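Long-range contacts in ComZ (PDB 6QVI), which is a competence-associated pilin that probably acts as a DNA receptor at the pilus tip during natural transformation: residues 31-36 with 516-521; 74-79 with 95-100; 108-113 with 125-130. One frame throughout, in Å; residues are numbered along the deposited sequence.

Contact 1 (31-36 with 516-521); sequences ALFQQY and PVFQVL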
loop_
_atom_site.group_PDB
_atom_site.type_symbol
_atom_site.label_atom_id
_atom_site.label_comp_id
_atom_site.label_asym_id
_atom_site.label_seq_id
_atom_site.Cartn_x
_atom_site.Cartn_y
_atom_site.Cartn_z
ATOM N N ALA A 31 20.194 2.779 -17.333
ATOM C CA ALA A 31 18.784 2.814 -17.706
ATOM C C ALA A 31 18.026 1.688 -17.019
ATOM O O ALA A 31 16.873 1.868 -16.610
ATOM C CB ALA A 31 18.616 2.729 -19.227
ATOM N N LEU A 32 18.665 0.523 -16.876
ATOM C CA LEU A 32 18.006 -0.600 -16.229
ATOM C C LEU A 32 17.749 -0.285 -14.755
ATOM O O LEU A 32 16.618 -0.410 -14.268
ATOM C CB LEU A 32 18.865 -1.848 -16.392
ATOM C CG LEU A 32 18.170 -3.194 -16.168
ATOM C CD1 LEU A 32 16.939 -3.293 -17.068
ATOM C CD2 LEU A 32 19.120 -4.377 -16.416
ATOM N N PHE A 33 18.769 0.229 -14.062
ATOM C CA PHE A 33 18.576 0.688 -12.697
ATOM C C PHE A 33 17.510 1.771 -12.630
ATOM O O PHE A 33 16.787 1.864 -11.631
ATOM C CB PHE A 33 19.897 1.222 -12.112
ATOM C CG PHE A 33 19.771 1.775 -10.702
ATOM C CD1 PHE A 33 19.645 3.137 -10.483
ATOM C CD2 PHE A 33 19.764 0.941 -9.604
ATOM C CE1 PHE A 33 19.528 3.664 -9.191
ATOM C CE2 PHE A 33 19.606 1.465 -8.298
ATOM C CZ PHE A 33 19.497 2.813 -8.101
ATOM N N GLN A 34 17.406 2.611 -13.661
ATOM C CA GLN A 34 16.406 3.663 -13.589
ATOM C C GLN A 34 15.010 3.094 -13.804
ATOM O O GLN A 34 14.037 3.569 -13.209
ATOM C CB GLN A 34 16.682 4.771 -14.598
ATOM C CG GLN A 34 15.847 5.978 -14.253
ATOM C CD GLN A 34 15.601 6.903 -15.414
ATOM O OE1 GLN A 34 14.733 6.640 -16.253
ATOM N NE2 GLN A 34 16.309 8.017 -15.444
ATOM N N GLN A 35 14.902 2.041 -14.609
ATOM C CA GLN A 35 13.651 1.312 -14.695
ATOM C C GLN A 35 13.331 0.636 -13.369
ATOM O O GLN A 35 12.156 0.423 -13.058
ATOM C CB GLN A 35 13.732 0.293 -15.829
ATOM C CG GLN A 35 13.549 0.921 -17.208
ATOM C CD GLN A 35 12.082 1.064 -17.560
ATOM O OE1 GLN A 35 11.325 0.105 -17.463
ATOM N NE2 GLN A 35 11.667 2.267 -17.926
ATOM N N TYR A 36 14.362 0.314 -12.572
ATOM C CA TYR A 36 14.142 -0.281 -11.261
ATOM C C TYR A 36 13.671 0.749 -10.235
ATOM O O TYR A 36 12.855 0.427 -9.374
ATOM C CB TYR A 36 15.418 -0.964 -10.767
ATOM C CG TYR A 36 15.493 -1.043 -9.248
ATOM C CD1 TYR A 36 16.215 -0.114 -8.510
ATOM C CD2 TYR A 36 14.813 -2.050 -8.553
ATOM C CE1 TYR A 36 16.272 -0.183 -7.145
ATOM C CE2 TYR A 36 14.869 -2.137 -7.165
ATOM C CZ TYR A 36 15.601 -1.196 -6.466
ATOM O OH TYR A 36 15.673 -1.257 -5.085
ATOM N N PRO A 516 13.324 -4.891 -1.900
ATOM C CA PRO A 516 13.949 -4.233 -3.061
ATOM C C PRO A 516 15.403 -4.659 -3.271
ATOM O O PRO A 516 16.237 -4.547 -2.368
ATOM C CB PRO A 516 13.831 -2.744 -2.722
ATOM C CG PRO A 516 13.829 -2.701 -1.170
ATOM C CD PRO A 516 13.165 -3.987 -0.738
ATOM N N VAL A 517 15.715 -5.148 -4.475
ATOM C CA VAL A 517 17.063 -5.613 -4.790
ATOM C C VAL A 517 17.414 -5.216 -6.223
ATOM O O VAL A 517 16.591 -5.343 -7.142
ATOM C CB VAL A 517 17.196 -7.140 -4.570
ATOM C CG1 VAL A 517 18.355 -7.707 -5.365
ATOM C CG2 VAL A 517 17.405 -7.426 -3.104
ATOM N N PHE A 518 18.619 -4.666 -6.390
ATOM C CA PHE A 518 19.261 -4.460 -7.693
ATOM C C PHE A 518 20.714 -4.897 -7.495
ATOM O O PHE A 518 21.566 -4.089 -7.107
ATOM C CB PHE A 518 19.129 -3.009 -8.181
ATOM C CG PHE A 518 19.727 -2.810 -9.511
ATOM C CD1 PHE A 518 18.986 -3.013 -10.674
ATOM C CD2 PHE A 518 21.086 -2.505 -9.611
ATOM C CE1 PHE A 518 19.589 -2.855 -11.937
ATOM C CE2 PHE A 518 21.705 -2.365 -10.855
ATOM C CZ PHE A 518 20.962 -2.552 -12.020
ATOM N N GLN A 519 21.004 -6.163 -7.762
ATOM C CA GLN A 519 22.314 -6.685 -7.421
ATOM C C GLN A 519 22.998 -7.335 -8.628
ATOM O O GLN A 519 22.371 -8.094 -9.373
ATOM C CB GLN A 519 22.213 -7.649 -6.234
ATOM C CG GLN A 519 23.370 -8.605 -6.188
ATOM C CD GLN A 519 23.732 -8.985 -4.780
ATOM O OE1 GLN A 519 24.328 -8.169 -4.056
ATOM N NE2 GLN A 519 23.479 -10.227 -4.408
ATOM N N VAL A 520 24.304 -7.085 -8.775
ATOM C CA VAL A 520 25.084 -7.646 -9.880
ATOM C C VAL A 520 25.571 -9.028 -9.479
ATOM O O VAL A 520 26.338 -9.160 -8.520
ATOM C CB VAL A 520 26.299 -6.770 -10.241
ATOM C CG1 VAL A 520 27.178 -7.533 -11.219
ATOM C CG2 VAL A 520 25.883 -5.463 -10.868
ATOM N N LEU A 521 25.182 -10.048 -10.249
ATOM C CA LEU A 521 25.601 -11.413 -9.948
ATOM C C LEU A 521 26.867 -11.803 -10.690
ATOM O O LEU A 521 27.607 -12.674 -10.226
ATOM C CB LEU A 521 24.504 -12.428 -10.291
ATOM C CG LEU A 521 23.146 -12.354 -9.562
ATOM C CD1 LEU A 521 22.294 -13.543 -9.922
ATOM C CD2 LEU A 521 23.293 -12.235 -8.054
#

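Contact 2 (74-79 with 95-100); sequences RLVLAQ and TATLYK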
loop_
_atom_site.group_PDB
_atom_site.type_symbol
_atom_site.label_atom_id
_atom_site.label_comp_id
_atom_site.label_asym_id
_atom_site.label_seq_id
_atom_site.Cartn_x
_atom_site.Cartn_y
_atom_site.Cartn_z
ATOM N N ARG A 74 13.768 -11.958 -24.907
ATOM C CA ARG A 74 14.777 -11.064 -25.361
ATOM C C ARG A 74 14.158 -9.734 -25.727
ATOM O O ARG A 74 13.051 -9.670 -26.180
ATOM C CB ARG A 74 15.466 -11.746 -26.532
ATOM C CG ARG A 74 16.003 -10.875 -27.637
ATOM C CD ARG A 74 16.281 -11.690 -28.883
ATOM N NE ARG A 74 16.117 -10.894 -30.086
ATOM C CZ ARG A 74 17.064 -10.142 -30.621
ATOM N NH1 ARG A 74 18.255 -10.081 -30.079
ATOM N NH2 ARG A 74 16.824 -9.451 -31.708
ATOM N N LEU A 75 14.888 -8.666 -25.497
ATOM C CA LEU A 75 14.407 -7.350 -25.803
ATOM C C LEU A 75 15.547 -6.480 -26.232
ATOM O O LEU A 75 16.445 -6.257 -25.493
ATOM C CB LEU A 75 13.769 -6.762 -24.575
ATOM C CG LEU A 75 13.597 -5.266 -24.622
ATOM C CD1 LEU A 75 12.473 -4.972 -25.571
ATOM C CD2 LEU A 75 13.256 -4.744 -23.262
ATOM N N VAL A 76 15.465 -5.920 -27.415
ATOM C CA VAL A 76 16.566 -5.124 -27.921
ATOM C C VAL A 76 16.436 -3.695 -27.448
ATOM O O VAL A 76 15.477 -3.005 -27.796
ATOM C CB VAL A 76 16.648 -5.195 -29.453
ATOM C CG1 VAL A 76 17.721 -4.255 -29.934
ATOM C CG2 VAL A 76 16.975 -6.634 -29.856
ATOM N N LEU A 77 17.437 -3.228 -26.702
ATOM C CA LEU A 77 17.456 -1.839 -26.247
ATOM C C LEU A 77 18.192 -0.890 -27.183
ATOM O O LEU A 77 17.952 0.317 -27.102
ATOM C CB LEU A 77 18.115 -1.712 -24.885
ATOM C CG LEU A 77 17.672 -2.661 -23.808
ATOM C CD1 LEU A 77 18.621 -2.474 -22.631
ATOM C CD2 LEU A 77 16.226 -2.384 -23.468
ATOM N N ALA A 78 19.111 -1.383 -28.032
ATOM C CA ALA A 78 19.824 -0.482 -28.950
ATOM C C ALA A 78 20.520 -1.276 -30.044
ATOM O O ALA A 78 21.265 -2.220 -29.762
ATOM C CB ALA A 78 20.866 0.383 -28.225
ATOM N N GLN A 79 20.229 -0.932 -31.283
ATOM C CA GLN A 79 20.803 -1.613 -32.412
ATOM C C GLN A 79 21.639 -0.635 -33.167
ATOM O O GLN A 79 21.162 0.389 -33.555
ATOM C CB GLN A 79 19.714 -2.143 -33.296
ATOM C CG GLN A 79 20.216 -3.035 -34.383
ATOM C CD GLN A 79 19.386 -4.271 -34.525
ATOM O OE1 GLN A 79 18.954 -4.616 -35.608
ATOM N NE2 GLN A 79 19.168 -4.953 -33.434
ATOM N N THR A 95 25.563 -2.943 -29.838
ATOM C CA THR A 95 24.220 -3.382 -29.774
ATOM C C THR A 95 23.852 -3.919 -28.429
ATOM O O THR A 95 24.372 -4.915 -28.033
ATOM C CB THR A 95 23.924 -4.401 -30.817
ATOM O OG1 THR A 95 23.816 -3.729 -32.057
ATOM C CG2 THR A 95 22.640 -5.029 -30.516
ATOM N N ALA A 96 22.911 -3.286 -27.746
ATOM C CA ALA A 96 22.581 -3.708 -26.390
ATOM C C ALA A 96 21.284 -4.490 -26.444
ATOM O O ALA A 96 20.291 -4.013 -27.012
ATOM C CB ALA A 96 22.457 -2.520 -25.439
ATOM N N THR A 97 21.301 -5.680 -25.856
ATOM C CA THR A 97 20.149 -6.566 -25.797
ATOM C C THR A 97 19.949 -6.978 -24.355
ATOM O O THR A 97 20.920 -7.227 -23.633
ATOM C CB THR A 97 20.328 -7.833 -26.649
ATOM O OG1 THR A 97 20.656 -7.473 -27.994
ATOM C CG2 THR A 97 19.053 -8.614 -26.679
ATOM N N LEU A 98 18.679 -7.030 -23.943
ATOM C CA LEU A 98 18.289 -7.393 -22.588
ATOM C C LEU A 98 17.583 -8.734 -22.638
ATOM O O LEU A 98 16.634 -8.899 -23.409
ATOM C CB LEU A 98 17.367 -6.334 -21.976
ATOM C CG LEU A 98 16.848 -6.756 -20.593
ATOM C CD1 LEU A 98 18.026 -6.957 -19.672
ATOM C CD2 LEU A 98 15.851 -5.757 -20.010
ATOM N N TYR A 99 18.076 -9.692 -21.861
ATOM C CA TYR A 99 17.526 -11.043 -21.821
ATOM C C TYR A 99 17.020 -11.384 -20.425
ATOM O O TYR A 99 17.719 -11.148 -19.429
ATOM C CB TYR A 99 18.594 -12.065 -22.224
ATOM C CG TYR A 99 19.237 -11.792 -23.547
ATOM C CD1 TYR A 99 20.347 -10.960 -23.639
ATOM C CD2 TYR A 99 18.763 -12.389 -24.701
ATOM C CE1 TYR A 99 20.958 -10.720 -24.847
ATOM C CE2 TYR A 99 19.368 -12.169 -25.910
ATOM C CZ TYR A 99 20.470 -11.337 -25.993
ATOM O OH TYR A 99 21.038 -11.109 -27.252
ATOM N N LYS A 100 15.837 -11.976 -20.348
ATOM C CA LYS A 100 15.333 -12.457 -19.071
ATOM C C LYS A 100 15.523 -13.962 -18.976
ATOM O O LYS A 100 15.493 -14.677 -19.980
ATOM C CB LYS A 100 13.866 -12.088 -18.845
ATOM C CG LYS A 100 12.879 -13.083 -19.367
ATOM C CD LYS A 100 11.471 -12.586 -19.131
ATOM C CE LYS A 100 10.653 -13.625 -18.443
ATOM N NZ LYS A 100 9.235 -13.300 -18.699
#

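Contact 3 (108-113 with 125-130); sequences FTLVSE and ATFRIS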
loop_
_atom_site.group_PDB
_atom_site.type_symbol
_atom_site.label_atom_id
_atom_site.label_comp_id
_atom_site.label_asym_id
_atom_site.label_seq_id
_atom_site.Cartn_x
_atom_site.Cartn_y
_atom_site.Cartn_z
ATOM N N PHE A 108 18.138 -11.061 -14.802
ATOM C CA PHE A 108 18.249 -10.437 -16.109
ATOM C C PHE A 108 19.708 -10.342 -16.535
ATOM O O PHE A 108 20.592 -10.056 -15.717
ATOM C CB PHE A 108 17.622 -9.043 -16.092
ATOM C CG PHE A 108 16.176 -9.033 -15.716
ATOM C CD1 PHE A 108 15.798 -9.045 -14.377
ATOM C CD2 PHE A 108 15.188 -8.993 -16.688
ATOM C CE1 PHE A 108 14.484 -9.049 -14.012
ATOM C CE2 PHE A 108 13.845 -8.988 -16.315
ATOM C CZ PHE A 108 13.503 -9.012 -14.978
ATOM N N THR A 109 19.943 -10.563 -17.826
ATOM C CA THR A 109 21.275 -10.438 -18.437
ATOM C C THR A 109 21.241 -9.292 -19.434
ATOM O O THR A 109 20.406 -9.276 -20.352
ATOM C CB THR A 109 21.731 -11.751 -19.120
ATOM O OG1 THR A 109 21.771 -12.843 -18.156
ATOM C CG2 THR A 109 23.131 -11.603 -19.811
ATOM N N LEU A 110 22.119 -8.316 -19.222
ATOM C CA LEU A 110 22.318 -7.199 -20.151
ATOM C C LEU A 110 23.566 -7.484 -21.002
ATOM O O LEU A 110 24.631 -7.790 -20.453
ATOM C CB LEU A 110 22.490 -5.893 -19.386
ATOM C CG LEU A 110 22.545 -4.592 -20.174
ATOM C CD1 LEU A 110 21.412 -4.387 -21.226
ATOM C CD2 LEU A 110 22.697 -3.415 -19.243
ATOM N N VAL A 111 23.421 -7.462 -22.330
ATOM C CA VAL A 111 24.522 -7.792 -23.247
ATOM C C VAL A 111 24.721 -6.661 -24.252
ATOM O O VAL A 111 23.770 -6.246 -24.929
ATOM C CB VAL A 111 24.272 -9.127 -23.984
ATOM C CG1 VAL A 111 25.097 -9.233 -25.218
ATOM C CG2 VAL A 111 24.624 -10.270 -23.123
ATOM N N SER A 112 25.951 -6.224 -24.380
ATOM C CA SER A 112 26.311 -5.191 -25.301
ATOM C C SER A 112 27.446 -5.633 -26.200
ATOM O O SER A 112 28.550 -5.693 -25.774
ATOM C CB SER A 112 26.712 -3.974 -24.497
ATOM O OG SER A 112 27.800 -3.296 -25.044
ATOM N N GLU A 113 27.155 -5.939 -27.452
ATOM C CA GLU A 113 28.148 -6.336 -28.432
ATOM C C GLU A 113 28.708 -5.107 -29.076
ATOM O O GLU A 113 28.006 -4.431 -29.729
ATOM C CB GLU A 113 27.486 -7.124 -29.537
ATOM C CG GLU A 113 27.029 -8.511 -29.158
ATOM C CD GLU A 113 26.219 -9.188 -30.242
ATOM O OE1 GLU A 113 25.164 -9.768 -29.944
ATOM O OE2 GLU A 113 26.634 -9.152 -31.405
ATOM N N ALA A 125 26.462 -8.408 -18.286
ATOM C CA ALA A 125 26.238 -8.466 -16.840
ATOM C C ALA A 125 24.902 -9.110 -16.508
ATOM O O ALA A 125 23.879 -8.859 -17.170
ATOM C CB ALA A 125 26.294 -7.077 -16.203
ATOM N N THR A 126 24.920 -9.911 -15.451
ATOM C CA THR A 126 23.712 -10.520 -14.935
ATOM C C THR A 126 23.313 -9.835 -13.633
ATOM O O THR A 126 24.108 -9.774 -12.683
ATOM C CB THR A 126 23.910 -11.997 -14.646
ATOM O OG1 THR A 126 24.153 -12.684 -15.872
ATOM C CG2 THR A 126 22.644 -12.555 -13.985
ATOM N N PHE A 127 22.051 -9.419 -13.566
ATOM C CA PHE A 127 21.496 -8.787 -12.385
ATOM C C PHE A 127 20.389 -9.635 -11.791
ATOM O O PHE A 127 19.705 -10.379 -12.491
ATOM C CB PHE A 127 20.933 -7.416 -12.689
ATOM C CG PHE A 127 21.811 -6.580 -13.487
ATOM C CD1 PHE A 127 21.853 -6.720 -14.859
ATOM C CD2 PHE A 127 22.609 -5.631 -12.871
ATOM C CE1 PHE A 127 22.680 -5.921 -15.618
ATOM C CE2 PHE A 127 23.449 -4.845 -13.629
ATOM C CZ PHE A 127 23.473 -4.986 -15.005
ATOM N N ARG A 128 20.081 -9.347 -10.549
ATOM C CA ARG A 128 18.947 -9.930 -9.889
ATOM C C ARG A 128 18.224 -8.673 -9.492
ATOM O O ARG A 128 18.763 -7.856 -8.815
ATOM C CB ARG A 128 19.359 -10.715 -8.684
ATOM C CG ARG A 128 18.437 -10.511 -7.514
ATOM C CD ARG A 128 17.991 -11.824 -6.929
ATOM N NE ARG A 128 19.102 -12.723 -6.708
ATOM C CZ ARG A 128 19.031 -14.023 -6.926
ATOM N NH1 ARG A 128 17.897 -14.548 -7.367
ATOM N NH2 ARG A 128 20.087 -14.788 -6.707
ATOM N N ILE A 129 17.007 -8.512 -9.953
ATOM C CA ILE A 129 16.227 -7.307 -9.721
ATOM C C ILE A 129 14.858 -7.688 -9.197
ATOM O O ILE A 129 14.125 -8.444 -9.848
ATOM C CB ILE A 129 16.060 -6.449 -10.982
ATOM C CG1 ILE A 129 17.422 -6.205 -11.643
ATOM C CG2 ILE A 129 15.329 -5.141 -10.650
ATOM C CD1 ILE A 129 17.270 -5.385 -12.890
ATOM N N SER A 130 14.490 -7.134 -8.033
ATOM C CA SER A 130 13.152 -7.324 -7.491
ATOM C C SER A 130 12.669 -6.004 -6.911
ATOM O O SER A 130 13.457 -5.257 -6.320
ATOM C CB SER A 130 13.157 -8.463 -6.466
ATOM O OG SER A 130 13.898 -8.123 -5.309
#

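Contact 1 (31-36 with 516-521)
Phe33 and Phe518 meet in a T-shaped (edge-to-face) pair. The edge of the Phe33 ring turns to one face of Phe518, with the planes at 81° and the centroids 5.2 Å apart. CD2 of Phe33 makes the nearest approach, 3.7 Å from CD2 of Phe518, toward the rim of that face. Phe33 CB also lies over the Phe518 ring as a CH-pi contact, 4.2 Å from its centroid. A second CH-pi contact runs from the strand to the helix. CB of Phe518 stands over the centre of the Tyr36 ring, only 8° off the ring normal. Farther along Tyr36, its OH approaches CB of Pro516 at 3.3 Å. The side chain of Phe518 leaves the strand with CG anti to the backbone N (chi1 -178°), which carries its ring to the helix. With an alanine in place of Phe518, the Phe33 edge would probably lose the face it packs on, and only CB would remain near Tyr36. Leu32 adds a looser apolar contact. The rings of Phe33, Tyr36 and Phe518 form an aromatic cluster that joins helix 12-40 to strand 517-529. The strand is held in the sheet by backbone hydrogen bonds to strand 120-130, where Phe127 and Ile129 also touch Phe518.

Contact 2 (74-79 with 95-100)
Opposite Ala96 the facing strand fits in two residues, Leu77 and Ala78, which makes a classic beta bulge in the antiparallel sheet. Ala96 O accepts two hydrogen bonds there. The one from Ala78 N is 3.1 Å long and lies in the carbonyl plane, on a lone pair. The one from Leu77 N is tilted 29° from that plane. Before the bulge, Leu75 and Leu98 form a hydrogen-bonded pair. Arg74 and Val76 sit in non-hydrogen-bonded pairs with Tyr99 and Thr97, and these four side chains share one face. Arg74 can be followed outward across that face. Its CB lies 3.8 Å from CD2 of Tyr99. CG touches both CE2 of Tyr99 and CG2 of Thr97. The chain then runs extended from CG to NE, alongside Tyr99 and in the same direction. At the tip, NH1 is 3.8 Å from Thr97 CG2. The guanidinium plane is turned 46° from the Tyr99 ring, and CG2 of Val76 lies over one face, toward its rim. On the other side of the sheet, Ala78, Ala96 and Leu77 touch Tyr28 of helix 12-40. Within this apolar layer, CD1 of Leu77 packs 4.1 Å from CB of Leu98.

Contact 3 (108-113 with 125-130)
Thr109 and Thr126 have matching first torsions, chi1 -59° and -65°, which place each OG1 beside its own backbone N and turn the two hydroxyls to each other. Their OG1 atoms are 3.3 Å apart in a weak hydrogen bond, and either could be the donor. Thr109 and Thr126 are a non-hydrogen-bonded pair of the antiparallel ladder, so this weak bond runs between side chains and not backbones. The methyls approach backbone oxygens of the facing strand: CG2 of Thr126 lies 3.7 Å from Phe108 O, and CG2 of Thr109 is near Ala125 O. Hydrogen-bonded pairs flank the threonines. Phe108 and Phe127 exchange two backbone bonds, and the one from Phe127 N to Phe108 O is 2.7 Å long and nearly straight at 169°. Leu110 and Ala125 exchange two more, with Leu110 N at 2.8 Å from Ala125 O. Phe108, Leu110, Ala125 and Phe127 all point to the face opposite the threonines. There CB of Leu110 meets the edge of the Phe127 ring in its plane, 3.8 Å from CE1. The Phe108 ring reaches along the sheet to Ile129, where the CD1 atoms of the two residues are 4.2 Å apart. This apolar face is buried under helix 12-40. Leu25 and Tyr28 of the helix touch Leu110, Lys29 touches Phe127, and Tyr36 touches Ile129. The threonine face is partly exposed. Strands 107-115 and 120-130 form a beta hairpin in an antiparallel sheet packed on a long N-terminal helix, as is characteristic of the pilin fold and consistent with the pseudopilin-like domain of this protein.

Overall arrangement
All three contacts belong to the one antiparallel sheet and the helix 12-40 that packs on it. Contacts 2 and 3 lie side by side, with centres about 10 Å apart, and follow each other in the chain. Thr97 N and Val111 O, 2.7 Å apart, are probably hydrogen-bonded and join their strands. Contact 3 adjoins contact 1, about 9 Å away between centres, through a probable bond from Leu521 N to Thr126 O. Contacts 1 and 2 are about 16 Å apart between centres, yet Leu32 CD1 lies 4.0 Å from Leu98 CD2. Contact 1 closes a loop that contains both other contacts and, by the strand pattern, probably the beta-solenoid domain, bringing the C-terminal strand back to the N-terminal helix.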